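Local structure of U4/U6 snRNA-associated-splicing factor PRP24 (Saccharomyces cerevisiae, 4N0T) at residues 9-14 with 62-67; 85-90 with 141-146; 238-243 with 248-253; 304-309 with 334-339. The protein binds U6 snRNA and acts as a recycling factor of the spliceosome, annealing U6 with U4 snRNA in the yeast nucleus. One frame throughout, in Å; residues are numbered along the deposited sequence.

From the N terminus, contact 1 joins the first strand of one RNA recognition motif (9-14) to its second helix (62-67), closing a loop of 47 residues. Contact 2 repeats that strand-to-helix pairing in the next motif, 85-90 with 141-146, across 50 residues, and its strand also carries RNA. In the third motif contact 3 closes only four residues, tying the loop after helix 231-237 to strand 248-254 beside two nucleotides. Contact 4, in the occluded motif, sets the loop after helix 293-302 against helix 330-340, closing 24 residues. The four follow in series, none nesting or crossing. Centres of contacts 1 and 3 lie 60 Å apart, on opposite sides of the chain's centre.

Contact 1: 9-14 with 62-67; sequences TTVLVK and LAAITK
Val11, on the first strand of an RNA recognition motif, meets Ala64 and Ile65 on the motif's second helix, and methyl and methylene groups make the whole contact. Along 62-67, Leu62 has its CB directed away from the strand, and Ala64 is the first residue to touch: its CB, directed at the strand, lies 4.2 Å from Val11 CG2. Ile65 follows, approaching differently. Its CB does not point at the strand, but CG1 stands anti to the carbonyl carbon (chi1 -70°), which brings the longer branch back over Val11. Ile65 CG1 is 4.0 Å from Val11 CG1, and Ile65 CD1 is 4.1 Å from the same methyl, so one valine branch is met by two consecutive atoms of the isoleucine. Beyond them the chain leaves this interface: Thr66 OG1 donates to Ala63 O at 2.6 Å, in the carbonyl plane and on a lone pair, and Lys67 N bonds back to Ala64 O at 2.9 Å. The buried area, 104 Å² over both sides, fits a small patch of van der Waals packing. On the strand side, Val11 shares backbone hydrogen bonds with Ile53 and also touches Val79 of strand 75-81, against which Ile65 rests as well. Ala64 packs on Phe55 of strand 49-55 and on Phe29 of helix 22-29, placing the contact where both helices meet the sheet.

Contact 2: 85-90 with 141-146; sequences CTLWMT and YCVEKL. With nucleotides of chain B.
Leu87 packs against Cys142 and Val143 where the second helix of an RNA recognition motif lies on one face of the sheet, against its first strand; the axes of strand 86-90 and helix 141-146 approach to 9.9 Å, 25° from parallel. The leucine CG is anti to the carbonyl carbon (chi1 -55°), a setting that carries both methyls to the helix. Its CD1 sits 3.5 Å from Cys142 CB and also reaches SG, while CD2 lies between Cys142 CB and Val143 CG2. One residue on, Trp88 points to the other side of the sheet and onto RNA. Followed outward, its CB meets C2 and N1 of A20 of chain B; CG and CD1 lie over N3 and C4; Trp88 NE1 is 3.0 Å from O4' of A20; CD2 is 3.5 Å from C5, with CE3 near it too; CE2 and CZ2 cover C8, and CZ3 lies near N7. At the far rim Trp88 CH2 is 3.5 Å from O2' of C19 of chain B. With an alanine here, the adenine would probably lose the flat indole face it lies against and be free to shift. Phe128 and Tyr130 of the neighbouring strand meet the same indole. Met89 returns to the helix side, its chain bent at chi3 (-75°), and CE ends 4.2 Å from Leu146 CD1.

Contact 3: 238-243 with 248-253; sequences LQMNRS and REISVS. With nucleotides of chain B.
Asn241 and Val252 pair in the third RNA recognition motif, where the turn after helix 231-237, a type II beta turn from Met240 to Ser243, abuts strand 248-254. The amide is swung anti to the backbone N (chi1 -172°), and Asn241 OD1 accepts from Val252 N at 2.9 Å with an N-H...O angle of 161°, the donor tilted 28° from the carbonyl plane. A lysine in its place would probably leave Val252 N without this acceptor and the turn less firmly held to the strand. Two backbone bonds continue the pairing: Arg242 N to Ile250 O, and Ile250 N to Ser243 O at 3.0 Å. Ser243 OG sits between its own N and carbonyl carbon, which turns it back onto the turn, 2.7 Å from Met240 O, an oxygen that also accepts from Ser243 N. Val252 CG2 packs 3.8 Å from Met240 CB. Arg242 bends at chi2 and chi3 and runs alongside the extended Glu249 in a salt bridge whose hydrogen bond, Arg242 NH1 to Glu249 OE2 at 3.4 Å, is weak though nearly straight; C5' of C63 of chain B covers one guanidinium face. A water lies within hydrogen-bonding distance of Asn241 OD1, Ser251 OG and O2' of A62 of chain B. Ser251 OG is also 2.8 Å from N3 of A62, a bond left unsettled by a second acceptor near its one proton.

Contact 4: 304-309 with 334-339; sequences IHINEK and AKMLMI
The loop leaving the first helix of the occluded RNA recognition motif rests on the second helix, 330-340, through Ile304 and Ile306 against Met336 and Ile339. Met336 SD is the centre of one pairing: it lies 3.4 Å from Ile306 CD1 and 3.7 Å from Ile306 CG1. The methionine CB is not itself directed at the loop; CG anti to the carbonyl carbon (chi1 -70°) and a bend at chi2 (-56°) bring the sulfur to Ile306. The longer branch of Ile306 meets the sulfur, CG1 standing anti to the carbonyl carbon, and the two side chains slide past each other in opposite directions. The second pairing joins short branches: Ile304 CG2 and Ile339 CG2 are 3.7 Å apart, again with side chains passing in opposite directions. Ile304 CG2 also lies 4.5 Å from Met336 SD, linking the two pairs. In the four-stranded core topology of this motif, with both helices on one face of the sheet, such packing joins the first helix's C-terminal side to the second helix. His305, between the two isoleucines, adopts positive phi (64°) and is the first residue to leave helical geometry. Ile306 touches Leu300 of helix 293-302 and Phe332 of helix 330-340, and Ile304 touches Phe299 and Leu340. Farther along the loop, Asn307 OD1 accepts from Lys309 N at 2.9 Å, forming an Asx turn.

Contact 1: 9-14 with 62-67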
# COMPACT_ATOMS: atom_id res chain seq x y z
N THR A 9 9.23 12.69 18.36
CA THR A 9 8.35 13.45 19.22
C THR A 9 7.31 12.59 19.95
O THR A 9 6.36 13.12 20.52
CB THR A 9 7.63 14.58 18.46
OG1 THR A 9 6.73 14.01 17.50
CG2 THR A 9 8.64 15.46 17.75
N THR A 10 7.51 11.28 19.94
CA THR A 10 6.53 10.37 20.54
C THR A 10 7.02 9.81 21.87
O THR A 10 8.19 9.39 22.01
CB THR A 10 6.19 9.22 19.59
OG1 THR A 10 5.72 9.77 18.35
CG2 THR A 10 5.09 8.33 20.17
N VAL A 11 6.13 9.80 22.85
CA VAL A 11 6.46 9.22 24.14
C VAL A 11 5.54 8.06 24.46
O VAL A 11 4.42 7.96 23.92
CB VAL A 11 6.39 10.25 25.29
CG1 VAL A 11 7.32 11.42 24.99
CG2 VAL A 11 4.97 10.74 25.48
N LEU A 12 6.02 7.21 25.36
CA LEU A 12 5.27 6.06 25.86
C LEU A 12 4.92 6.35 27.31
O LEU A 12 5.79 6.76 28.07
CB LEU A 12 6.16 4.83 25.81
CG LEU A 12 5.59 3.54 26.41
CD1 LEU A 12 4.40 3.09 25.60
CD2 LEU A 12 6.63 2.43 26.48
N VAL A 13 3.67 6.13 27.68
CA VAL A 13 3.24 6.28 29.07
C VAL A 13 2.83 4.90 29.56
O VAL A 13 2.02 4.22 28.91
CB VAL A 13 2.04 7.24 29.22
CG1 VAL A 13 1.70 7.44 30.69
CG2 VAL A 13 2.35 8.57 28.59
N LYS A 14 3.40 4.48 30.69
CA LYS A 14 3.03 3.19 31.28
C LYS A 14 2.36 3.39 32.63
O LYS A 14 2.67 4.34 33.35
CB LYS A 14 4.28 2.31 31.43
CG LYS A 14 3.99 0.96 32.08
CD LYS A 14 5.21 0.07 32.10
CE LYS A 14 4.83 -1.31 32.64
NZ LYS A 14 6.01 -2.22 32.67
N LEU A 62 9.66 16.30 25.55
CA LEU A 62 10.49 16.57 26.72
C LEU A 62 9.65 16.93 27.93
O LEU A 62 9.87 16.42 29.03
CB LEU A 62 11.47 17.70 26.43
CG LEU A 62 12.60 17.35 25.46
CD1 LEU A 62 13.51 18.56 25.24
CD2 LEU A 62 13.39 16.16 25.97
N ALA A 63 8.68 17.81 27.73
CA ALA A 63 7.82 18.24 28.82
C ALA A 63 7.00 17.06 29.38
O ALA A 63 6.81 16.96 30.60
CB ALA A 63 6.90 19.35 28.36
N ALA A 64 6.52 16.19 28.50
CA ALA A 64 5.75 15.02 28.94
C ALA A 64 6.59 14.11 29.84
O ALA A 64 6.11 13.58 30.83
CB ALA A 64 5.23 14.24 27.75
N ILE A 65 7.86 13.95 29.47
CA ILE A 65 8.78 13.08 30.19
C ILE A 65 9.06 13.63 31.60
O ILE A 65 9.39 12.86 32.52
CB ILE A 65 10.07 12.85 29.37
CG1 ILE A 65 9.74 11.98 28.15
CG2 ILE A 65 11.15 12.16 30.18
CD1 ILE A 65 10.84 11.93 27.12
N THR A 66 8.89 14.94 31.79
CA THR A 66 9.00 15.50 33.16
C THR A 66 7.88 15.00 34.07
O THR A 66 7.96 15.13 35.30
CB THR A 66 9.04 17.05 33.20
OG1 THR A 66 7.75 17.59 32.90
CG2 THR A 66 10.10 17.61 32.26
N LYS A 67 6.83 14.43 33.47
CA LYS A 67 5.75 13.84 34.26
C LYS A 67 6.06 12.42 34.73
O LYS A 67 5.22 11.80 35.38
CB LYS A 67 4.43 13.80 33.49
CG LYS A 67 4.00 15.13 32.89
CD LYS A 67 3.60 16.11 33.97
CE LYS A 67 2.87 17.30 33.39
NZ LYS A 67 2.42 18.21 34.48

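Contact 2: 85-90 with 141-146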
# COMPACT_ATOMS: atom_id res chain seq x y z
N CYS A 85 10.80 0.40 19.76
CA CYS A 85 9.53 -0.27 19.94
C CYS A 85 8.67 -0.29 18.68
O CYS A 85 7.45 -0.43 18.78
CB CYS A 85 8.72 0.44 21.03
SG CYS A 85 9.40 0.22 22.69
N THR A 86 9.29 -0.14 17.51
CA THR A 86 8.52 -0.08 16.28
C THR A 86 8.92 -1.20 15.31
O THR A 86 10.11 -1.42 15.06
CB THR A 86 8.70 1.30 15.60
OG1 THR A 86 8.29 2.33 16.50
CG2 THR A 86 7.87 1.38 14.32
N LEU A 87 7.91 -1.89 14.79
CA LEU A 87 8.13 -2.92 13.78
C LEU A 87 7.71 -2.39 12.41
O LEU A 87 6.82 -1.54 12.31
CB LEU A 87 7.23 -4.10 14.07
CG LEU A 87 7.40 -4.67 15.48
CD1 LEU A 87 6.21 -5.53 15.82
CD2 LEU A 87 8.68 -5.45 15.51
N TRP A 88 8.36 -2.90 11.38
CA TRP A 88 7.85 -2.72 10.03
C TRP A 88 7.53 -4.10 9.49
O TRP A 88 8.34 -5.03 9.60
CB TRP A 88 8.88 -2.00 9.16
CG TRP A 88 8.50 -1.83 7.71
CD1 TRP A 88 7.74 -0.82 7.18
CD2 TRP A 88 8.92 -2.64 6.61
NE1 TRP A 88 7.66 -0.97 5.80
CE2 TRP A 88 8.36 -2.09 5.44
CE3 TRP A 88 9.70 -3.80 6.51
CZ2 TRP A 88 8.57 -2.65 4.17
CZ3 TRP A 88 9.92 -4.35 5.25
CH2 TRP A 88 9.35 -3.78 4.10
N MET A 89 6.33 -4.23 8.93
CA MET A 89 5.83 -5.51 8.45
C MET A 89 5.40 -5.40 6.99
O MET A 89 4.79 -4.41 6.59
CB MET A 89 4.67 -5.95 9.34
CG MET A 89 4.10 -7.31 9.05
SD MET A 89 2.74 -7.64 10.21
CE MET A 89 3.65 -7.99 11.71
N THR A 90 5.75 -6.40 6.19
CA THR A 90 5.21 -6.44 4.84
C THR A 90 4.89 -7.86 4.38
O THR A 90 5.21 -8.85 5.07
CB THR A 90 6.14 -5.73 3.81
OG1 THR A 90 5.39 -5.48 2.62
CG2 THR A 90 7.36 -6.60 3.46
N TYR A 141 10.59 -9.91 20.16
CA TYR A 141 9.79 -11.13 20.21
C TYR A 141 8.88 -11.24 18.98
O TYR A 141 8.69 -12.33 18.43
CB TYR A 141 8.99 -11.19 21.53
CG TYR A 141 8.29 -12.51 21.76
CD1 TYR A 141 9.02 -13.69 21.93
CD2 TYR A 141 6.90 -12.58 21.84
CE1 TYR A 141 8.38 -14.90 22.15
CE2 TYR A 141 6.25 -13.80 22.06
CZ TYR A 141 7.00 -14.95 22.21
OH TYR A 141 6.38 -16.16 22.43
N CYS A 142 8.31 -10.12 18.55
CA CYS A 142 7.51 -10.12 17.32
C CYS A 142 8.34 -10.56 16.11
O CYS A 142 7.85 -11.29 15.25
CB CYS A 142 6.92 -8.74 17.04
SG CYS A 142 5.61 -8.27 18.18
N VAL A 143 9.59 -10.11 16.03
CA VAL A 143 10.44 -10.51 14.92
C VAL A 143 10.68 -12.02 15.00
O VAL A 143 10.53 -12.74 14.01
CB VAL A 143 11.79 -9.78 14.92
CG1 VAL A 143 12.71 -10.35 13.82
CG2 VAL A 143 11.60 -8.28 14.71
N GLU A 144 11.01 -12.49 16.21
CA GLU A 144 11.28 -13.91 16.43
C GLU A 144 10.13 -14.81 16.00
O GLU A 144 10.34 -15.80 15.30
CB GLU A 144 11.59 -14.16 17.92
CG GLU A 144 11.91 -15.61 18.24
CD GLU A 144 11.81 -15.92 19.73
OE1 GLU A 144 12.16 -15.06 20.56
OE2 GLU A 144 11.38 -17.05 20.06
N LYS A 145 8.91 -14.45 16.38
CA LYS A 145 7.75 -15.29 16.13
C LYS A 145 7.07 -15.06 14.78
O LYS A 145 6.45 -15.99 14.25
CB LYS A 145 6.72 -15.13 17.24
CG LYS A 145 7.25 -15.39 18.65
CD LYS A 145 7.55 -16.87 18.89
CE LYS A 145 6.28 -17.70 18.84
NZ LYS A 145 6.43 -18.98 19.59
N LEU A 146 7.17 -13.85 14.24
CA LEU A 146 6.35 -13.48 13.08
C LEU A 146 7.12 -13.36 11.77
O LEU A 146 6.53 -13.52 10.70
CB LEU A 146 5.58 -12.18 13.33
CG LEU A 146 4.72 -12.15 14.60
CD1 LEU A 146 4.04 -10.79 14.77
CD2 LEU A 146 3.68 -13.27 14.60
P A B 20 9.51 -0.48 -0.26
OP1 A B 20 8.49 -0.33 -1.33
OP2 A B 20 10.95 -0.44 -0.64
O5' A B 20 9.27 0.62 0.85
C5' A B 20 7.97 0.93 1.35
C4' A B 20 8.05 1.81 2.57
O4' A B 20 8.49 1.00 3.69
C3' A B 20 9.03 2.98 2.47
O3' A B 20 8.54 4.08 3.22
C2' A B 20 10.27 2.43 3.16
O2' A B 20 11.12 3.42 3.70
C1' A B 20 9.66 1.56 4.26
N9 A B 20 10.54 0.48 4.69
C8 A B 20 11.08 -0.53 3.93
N7 A B 20 11.87 -1.32 4.61
C5 A B 20 11.84 -0.82 5.90
C6 A B 20 12.47 -1.21 7.10
N6 A B 20 13.29 -2.26 7.17
N1 A B 20 12.22 -0.48 8.21
C2 A B 20 11.41 0.59 8.12
N3 A B 20 10.77 1.06 7.04
C4 A B 20 11.02 0.30 5.97
P C B 19 4.69 -2.80 -1.53
OP1 C B 19 4.10 -1.70 -0.74
OP2 C B 19 4.81 -2.67 -3.02
O5' C B 19 6.17 -3.13 -1.05
C5' C B 19 6.44 -3.29 0.34
C4' C B 19 7.84 -3.81 0.55
O4' C B 19 7.95 -5.14 -0.03
C3' C B 19 8.91 -3.02 -0.17
O3' C B 19 9.28 -1.85 0.53
C2' C B 19 10.02 -4.04 -0.32
O2' C B 19 10.67 -4.23 0.93
C1' C B 19 9.21 -5.29 -0.64
N1 C B 19 9.00 -5.45 -2.10
C2 C B 19 10.04 -6.02 -2.84
O2 C B 19 11.08 -6.34 -2.23
N3 C B 19 9.88 -6.18 -4.17
C4 C B 19 8.74 -5.80 -4.77
N4 C B 19 8.64 -5.99 -6.10
C5 C B 19 7.66 -5.22 -4.05
C6 C B 19 7.84 -5.06 -2.72

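Contact 3: 238-243 with 248-253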
# COMPACT_ATOMS: atom_id res chain seq x y z
N LEU A 238 19.10 4.80 -25.30
CA LEU A 238 17.90 5.39 -25.90
C LEU A 238 18.17 5.97 -27.28
O LEU A 238 17.25 6.20 -28.07
CB LEU A 238 17.29 6.45 -24.98
CG LEU A 238 16.86 5.97 -23.60
CD1 LEU A 238 16.32 7.13 -22.78
CD2 LEU A 238 15.83 4.83 -23.70
N GLN A 239 19.45 6.20 -27.60
CA GLN A 239 19.80 6.66 -28.94
C GLN A 239 19.45 5.63 -30.01
O GLN A 239 19.39 5.96 -31.20
CB GLN A 239 21.30 6.94 -29.03
CG GLN A 239 21.81 8.09 -28.18
CD GLN A 239 23.33 8.13 -28.17
OE1 GLN A 239 23.95 8.83 -28.98
NE2 GLN A 239 23.93 7.36 -27.27
N MET A 240 19.23 4.39 -29.59
CA MET A 240 18.79 3.35 -30.52
C MET A 240 17.33 3.50 -30.95
O MET A 240 16.87 2.80 -31.85
CB MET A 240 19.02 1.95 -29.91
CG MET A 240 20.48 1.58 -29.74
SD MET A 240 21.19 1.07 -31.32
CE MET A 240 20.56 -0.62 -31.38
N ASN A 241 16.59 4.41 -30.30
CA ASN A 241 15.20 4.69 -30.68
C ASN A 241 15.15 5.21 -32.12
O ASN A 241 15.93 6.08 -32.50
CB ASN A 241 14.58 5.73 -29.73
CG ASN A 241 13.10 5.91 -29.96
OD1 ASN A 241 12.34 4.95 -30.11
ND2 ASN A 241 12.67 7.17 -30.00
N ARG A 242 14.23 4.64 -32.91
CA ARG A 242 14.05 4.97 -34.33
C ARG A 242 15.18 4.47 -35.22
O ARG A 242 15.21 4.76 -36.42
CB ARG A 242 13.85 6.48 -34.55
CG ARG A 242 12.76 7.09 -33.70
CD ARG A 242 11.45 7.09 -34.45
NE ARG A 242 10.91 8.44 -34.57
CZ ARG A 242 10.34 8.93 -35.66
NH1 ARG A 242 10.22 8.17 -36.75
NH2 ARG A 242 9.88 10.17 -35.68
N SER A 243 16.10 3.69 -34.66
CA SER A 243 17.17 3.12 -35.47
C SER A 243 16.69 1.87 -36.20
O SER A 243 15.65 1.29 -35.85
CB SER A 243 18.40 2.81 -34.62
OG SER A 243 18.22 1.61 -33.90
N ARG A 248 13.98 -3.41 -39.82
CA ARG A 248 12.90 -3.02 -38.94
C ARG A 248 13.31 -1.79 -38.12
O ARG A 248 14.37 -1.78 -37.50
CB ARG A 248 12.54 -4.21 -38.05
CG ARG A 248 11.39 -3.99 -37.12
CD ARG A 248 10.08 -3.74 -37.85
NE ARG A 248 9.45 -4.93 -38.43
CZ ARG A 248 8.55 -5.69 -37.79
NH1 ARG A 248 8.20 -5.43 -36.53
NH2 ARG A 248 8.00 -6.73 -38.41
N GLU A 249 12.49 -0.74 -38.15
CA GLU A 249 12.75 0.40 -37.30
C GLU A 249 12.19 0.10 -35.92
O GLU A 249 10.99 -0.14 -35.77
CB GLU A 249 12.08 1.66 -37.84
CG GLU A 249 12.26 2.87 -36.95
CD GLU A 249 11.56 4.10 -37.47
OE1 GLU A 249 11.58 4.33 -38.70
OE2 GLU A 249 10.99 4.86 -36.66
N ILE A 250 13.07 0.10 -34.93
CA ILE A 250 12.68 -0.21 -33.55
C ILE A 250 12.44 1.03 -32.70
O ILE A 250 12.95 2.12 -33.00
CB ILE A 250 13.75 -1.11 -32.88
CG1 ILE A 250 15.11 -0.40 -32.81
CG2 ILE A 250 13.87 -2.45 -33.64
CD1 ILE A 250 16.15 -1.11 -31.94
N SER A 251 11.67 0.86 -31.63
CA SER A 251 11.48 1.92 -30.65
C SER A 251 12.20 1.50 -29.39
O SER A 251 12.19 0.32 -29.03
CB SER A 251 9.99 2.13 -30.32
OG SER A 251 9.31 2.70 -31.43
N VAL A 252 12.85 2.45 -28.73
CA VAL A 252 13.55 2.20 -27.48
C VAL A 252 13.21 3.31 -26.51
O VAL A 252 13.33 4.50 -26.83
CB VAL A 252 15.09 2.15 -27.68
CG1 VAL A 252 15.78 1.77 -26.38
CG2 VAL A 252 15.45 1.16 -28.79
N SER A 253 12.81 2.93 -25.31
CA SER A 253 12.37 3.91 -24.32
C SER A 253 12.66 3.35 -22.95
O SER A 253 12.84 2.14 -22.81
CB SER A 253 10.87 4.14 -24.46
OG SER A 253 10.15 2.94 -24.22
P A B 62 6.58 9.64 -25.55
OP1 A B 62 6.17 8.22 -25.34
OP2 A B 62 7.56 10.27 -24.63
O5' A B 62 7.16 9.78 -27.02
C5' A B 62 6.46 9.25 -28.14
C4' A B 62 7.36 8.37 -28.97
O4' A B 62 7.58 7.12 -28.27
C3' A B 62 6.81 7.96 -30.33
O3' A B 62 7.06 8.95 -31.32
C2' A B 62 7.53 6.65 -30.60
O2' A B 62 8.86 6.90 -31.03
C1' A B 62 7.59 6.05 -29.19
N9 A B 62 6.41 5.21 -28.88
C8 A B 62 5.39 5.56 -28.03
N7 A B 62 4.46 4.64 -27.90
C5 A B 62 4.91 3.61 -28.72
C6 A B 62 4.37 2.34 -29.01
N6 A B 62 3.22 1.88 -28.50
N1 A B 62 5.07 1.55 -29.86
C2 A B 62 6.22 2.01 -30.36
N3 A B 62 6.83 3.18 -30.16
C4 A B 62 6.11 3.94 -29.31
P C B 63 6.02 9.19 -32.52
OP1 C B 63 6.57 10.30 -33.34
OP2 C B 63 4.63 9.23 -31.99
O5' C B 63 6.12 7.87 -33.39
C5' C B 63 7.35 7.49 -33.99
C4' C B 63 7.24 6.14 -34.62
O4' C B 63 7.02 5.13 -33.60
C3' C B 63 6.06 5.95 -35.55
O3' C B 63 6.24 6.56 -36.82
C2' C B 63 5.92 4.44 -35.59
O2' C B 63 6.94 3.88 -36.41
C1' C B 63 6.22 4.09 -34.13
N1 C B 63 4.99 3.95 -33.31
C2 C B 63 4.28 2.75 -33.38
O2 C B 63 4.73 1.87 -34.15
N3 C B 63 3.16 2.57 -32.64
C4 C B 63 2.74 3.57 -31.84
N4 C B 63 1.64 3.39 -31.11
C5 C B 63 3.45 4.80 -31.74
C6 C B 63 4.56 4.95 -32.48
O HOH W 1 10.16 4.91 -32.26

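Contact 4: 304-309 with 334-339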
# COMPACT_ATOMS: atom_id res chain seq x y z
N ILE A 304 -21.91 -9.57 0.48
CA ILE A 304 -22.95 -9.36 -0.51
C ILE A 304 -23.27 -10.68 -1.24
O ILE A 304 -24.26 -10.77 -1.98
CB ILE A 304 -22.54 -8.25 -1.50
CG1 ILE A 304 -22.03 -7.03 -0.72
CG2 ILE A 304 -23.69 -7.85 -2.42
CD1 ILE A 304 -23.08 -6.39 0.22
N HIS A 305 -22.43 -11.69 -1.02
CA HIS A 305 -22.63 -13.04 -1.56
C HIS A 305 -22.57 -13.08 -3.08
O HIS A 305 -23.26 -13.86 -3.73
CB HIS A 305 -23.90 -13.67 -0.99
CG HIS A 305 -23.91 -13.73 0.51
ND1 HIS A 305 -24.67 -12.88 1.28
CD2 HIS A 305 -23.21 -14.50 1.37
CE1 HIS A 305 -24.46 -13.14 2.56
NE2 HIS A 305 -23.57 -14.11 2.64
N ILE A 306 -21.71 -12.22 -3.62
CA ILE A 306 -21.42 -12.19 -5.04
C ILE A 306 -20.36 -13.26 -5.31
O ILE A 306 -19.45 -13.46 -4.51
CB ILE A 306 -20.86 -10.80 -5.42
CG1 ILE A 306 -21.89 -9.71 -5.10
CG2 ILE A 306 -20.49 -10.74 -6.88
CD1 ILE A 306 -21.30 -8.31 -5.13
N ASN A 307 -20.50 -13.97 -6.43
CA ASN A 307 -19.50 -14.94 -6.82
C ASN A 307 -18.27 -14.24 -7.41
O ASN A 307 -18.39 -13.27 -8.17
CB ASN A 307 -20.09 -15.91 -7.84
CG ASN A 307 -19.17 -17.07 -8.13
OD1 ASN A 307 -18.20 -16.95 -8.89
ND2 ASN A 307 -19.47 -18.22 -7.54
N GLU A 308 -17.09 -14.74 -7.05
CA GLU A 308 -15.81 -14.19 -7.50
C GLU A 308 -15.77 -13.94 -9.00
O GLU A 308 -15.25 -12.92 -9.46
CB GLU A 308 -14.69 -15.14 -7.07
CG GLU A 308 -13.44 -15.12 -7.93
CD GLU A 308 -12.57 -16.34 -7.68
OE1 GLU A 308 -11.36 -16.29 -8.00
OE2 GLU A 308 -13.09 -17.35 -7.16
N LYS A 309 -16.34 -14.86 -9.78
CA LYS A 309 -16.26 -14.75 -11.23
C LYS A 309 -17.34 -13.87 -11.84
O LYS A 309 -17.39 -13.70 -13.06
CB LYS A 309 -16.24 -16.14 -11.89
CG LYS A 309 -17.59 -16.85 -11.88
CD LYS A 309 -17.39 -18.37 -11.85
CE LYS A 309 -18.71 -19.12 -11.85
NZ LYS A 309 -18.49 -20.59 -12.06
N ALA A 334 -26.62 -3.68 -12.90
CA ALA A 334 -27.81 -2.94 -12.45
C ALA A 334 -28.33 -3.44 -11.10
O ALA A 334 -28.72 -2.64 -10.24
CB ALA A 334 -28.90 -3.01 -13.50
N LYS A 335 -28.33 -4.75 -10.91
CA LYS A 335 -28.79 -5.31 -9.64
C LYS A 335 -27.82 -4.98 -8.52
O LYS A 335 -28.23 -4.72 -7.38
CB LYS A 335 -28.97 -6.82 -9.75
CG LYS A 335 -29.52 -7.48 -8.48
CD LYS A 335 -30.80 -6.79 -7.96
CE LYS A 335 -31.32 -7.48 -6.71
NZ LYS A 335 -31.67 -8.92 -6.91
N MET A 336 -26.53 -5.01 -8.83
CA MET A 336 -25.52 -4.64 -7.84
C MET A 336 -25.63 -3.18 -7.46
O MET A 336 -25.40 -2.81 -6.31
CB MET A 336 -24.12 -4.96 -8.37
CG MET A 336 -23.84 -6.44 -8.44
SD MET A 336 -24.08 -7.25 -6.85
CE MET A 336 -25.61 -8.15 -7.14
N LEU A 337 -26.00 -2.34 -8.43
CA LEU A 337 -26.22 -0.92 -8.16
C LEU A 337 -27.25 -0.76 -7.05
O LEU A 337 -27.05 -0.04 -6.07
CB LEU A 337 -26.71 -0.21 -9.42
CG LEU A 337 -26.81 1.31 -9.31
CD1 LEU A 337 -25.44 1.97 -9.44
CD2 LEU A 337 -27.77 1.88 -10.34
N MET A 338 -28.36 -1.47 -7.20
CA MET A 338 -29.44 -1.43 -6.21
C MET A 338 -29.02 -1.98 -4.84
O MET A 338 -29.24 -1.34 -3.81
CB MET A 338 -30.65 -2.21 -6.74
CG MET A 338 -31.77 -2.28 -5.73
SD MET A 338 -33.06 -3.43 -6.25
CE MET A 338 -33.59 -2.69 -7.80
N ILE A 339 -28.44 -3.18 -4.84
CA ILE A 339 -28.03 -3.83 -3.60
C ILE A 339 -26.98 -3.03 -2.83
O ILE A 339 -27.04 -2.90 -1.61
CB ILE A 339 -27.49 -5.26 -3.89
CG1 ILE A 339 -28.63 -6.21 -4.25
CG2 ILE A 339 -26.73 -5.81 -2.68
CD1 ILE A 339 -28.16 -7.62 -4.60